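Local coordinates for acyl-[acyl-carrier-protein]--UDP-N-acetylglucosamine O-acyltransferase (Acinetobacter baumannii, PDB 4E6U), which catalyses the transfer of an acyl chain from acyl carrier protein to UDP-N-acetylglucosamine, a step of lipopolysaccharide synthesis, at residues F137-V141 against V155-S159. Sequence-based numbering, arbitrary orientation.
Sequences FANNV and VGGNS. With EDO (1,2-ethanediol), chain J.
Two type II turns, Ala138 to Val141 and Gly156 to Ser159, lie one above the other as near copies, each with an asparagine, Asn140 or Asn158, holding a left-handed backbone at its third position. Asn139 O accepts the N-H of Asn158, N to O 2.8 Å, with an N-H...O angle of 153°, and the CA of Gly157 leans on the same oxygen. At the other end, where Phe137 and Val155 pair as parallel strands, Ala138 N reaches Val155 O at 2.9 Å. Ala138 CB drops onto the opposing main chain, 3.3 Å from Gly157 N.

Corners of successive coils stacked in this way are a feature of the left-handed parallel beta-helix, the fold of the hexapeptide-repeat acyltransferases. Inside the corner, Val155 divides its two methyls. CG1, anti to the backbone N (chi1 -174°), reaches both methyls of Val141. Each of these, Val141 CG1 and CG2, lies 3.8 Å from Val155 CG1. Val155 CG2 meets the ring of Phe137 obliquely at CD1, 4.0 Å away. Val141 also turns CG2 to Gly156 O, and its CA sends a C-H toward Ser159 O.

On the outer side Asn139 and Asn158 bond to other chains of the trimer. A water lies within hydrogen-bonding reach of Asn140 O and Asn158 OD1, and Asn158 also makes weak hydrogen bonds to Asn158 of both neighbouring subunits. Asn139 OD1 receives Gln75 NE2 of the second subunit and, at 3.0 Å, O1 of a 1,2-ethanediol that probably came from the crystallisation liquor.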
loop_
_atom_site.group_PDB
_atom_site.type_symbol
_atom_site.label_atom_id
_atom_site.label_comp_id
_atom_site.label_asym_id
_atom_site.label_seq_id
_atom_site.Cartn_x
_atom_site.Cartn_y
_atom_site.Cartn_z
ATOM N N PHE A 137 -13.193 4.423 -3.038
ATOM C CA PHE A 137 -11.740 4.306 -3.104
ATOM C C PHE A 137 -11.398 2.894 -2.681
ATOM O O PHE A 137 -11.640 2.515 -1.530
ATOM C CB PHE A 137 -11.077 5.299 -2.160
ATOM C CG PHE A 137 -11.465 6.726 -2.409
ATOM C CD1 PHE A 137 -10.706 7.524 -3.262
ATOM C CD2 PHE A 137 -12.606 7.255 -1.825
ATOM C CE1 PHE A 137 -11.059 8.835 -3.496
ATOM C CE2 PHE A 137 -12.965 8.564 -2.035
ATOM C CZ PHE A 137 -12.191 9.366 -2.881
ATOM N N ALA A 138 -10.873 2.101 -3.601
ATOM C CA ALA A 138 -10.489 0.733 -3.286
ATOM C C ALA A 138 -9.222 0.695 -2.443
ATOM O O ALA A 138 -8.618 1.720 -2.135
ATOM C CB ALA A 138 -10.344 -0.098 -4.553
ATOM N N ASN A 139 -8.836 -0.497 -2.032
ATOM C CA ASN A 139 -7.744 -0.624 -1.085
ATOM C C ASN A 139 -6.475 0.070 -1.521
ATOM O O ASN A 139 -6.127 0.039 -2.704
ATOM C CB ASN A 139 -7.412 -2.109 -0.866
ATOM C CG ASN A 139 -8.420 -2.798 -0.005
ATOM O OD1 ASN A 139 -9.608 -2.671 -0.227
ATOM N ND2 ASN A 139 -7.943 -3.552 1.001
ATOM N N ASN A 140 -5.758 0.656 -0.575
ATOM C CA ASN A 140 -4.410 1.194 -0.824
ATOM C C ASN A 140 -4.348 2.381 -1.798
ATOM O O ASN A 140 -3.297 2.654 -2.387
ATOM C CB ASN A 140 -3.444 0.086 -1.301
ATOM C CG ASN A 140 -3.243 -1.024 -0.279
ATOM O OD1 ASN A 140 -3.226 -0.789 0.919
ATOM N ND2 ASN A 140 -3.080 -2.237 -0.758
ATOM N N VAL A 141 -5.465 3.076 -1.957
ATOM C CA VAL A 141 -5.480 4.267 -2.819
ATOM C C VAL A 141 -4.819 5.442 -2.101
ATOM O O VAL A 141 -5.113 5.700 -0.923
ATOM C CB VAL A 141 -6.904 4.585 -3.275
ATOM C CG1 VAL A 141 -6.984 6.009 -3.847
ATOM C CG2 VAL A 141 -7.348 3.573 -4.304
ATOM N N VAL A 155 -12.175 4.654 -7.784
ATOM C CA VAL A 155 -10.725 4.591 -7.909
ATOM C C VAL A 155 -10.262 3.181 -7.573
ATOM O O VAL A 155 -10.417 2.711 -6.444
ATOM C CB VAL A 155 -10.008 5.613 -7.018
ATOM C CG1 VAL A 155 -8.495 5.604 -7.300
ATOM C CG2 VAL A 155 -10.607 7.025 -7.205
ATOM N N GLY A 156 -9.712 2.487 -8.562
ATOM C CA GLY A 156 -9.286 1.105 -8.382
ATOM C C GLY A 156 -8.104 0.967 -7.435
ATOM O O GLY A 156 -7.335 1.897 -7.211
ATOM N N GLY A 157 -7.964 -0.234 -6.897
ATOM C CA GLY A 157 -7.018 -0.483 -5.817
ATOM C C GLY A 157 -5.585 -0.198 -6.185
ATOM O O GLY A 157 -5.159 -0.420 -7.329
ATOM N N ASN A 158 -4.838 0.284 -5.210
ATOM C CA ASN A 158 -3.416 0.516 -5.340
ATOM C C ASN A 158 -3.073 1.594 -6.378
ATOM O O ASN A 158 -2.004 1.575 -7.004
ATOM C CB ASN A 158 -2.669 -0.785 -5.641
ATOM C CG ASN A 158 -1.220 -0.680 -5.295
ATOM O OD1 ASN A 158 -0.843 0.105 -4.426
ATOM N ND2 ASN A 158 -0.385 -1.450 -5.986
ATOM N N SER A 159 -4.010 2.509 -6.583
ATOM C CA SER A 159 -3.770 3.648 -7.460
ATOM C C SER A 159 -3.288 4.844 -6.659
ATOM O O SER A 159 -3.527 4.936 -5.438
ATOM C CB SER A 159 -5.022 4.017 -8.243
ATOM O OG SER A 159 -5.398 2.957 -9.109
HETATM C C1 EDO J . -9.981 -5.131 -2.591
HETATM O O1 EDO J . -10.335 -3.778 -2.925
HETATM C C2 EDO J . -8.469 -5.326 -2.658
HETATM O O2 EDO J . -7.877 -4.265 -3.421
HETATM O O HOH W 1 -0.841 2.694 -3.207
#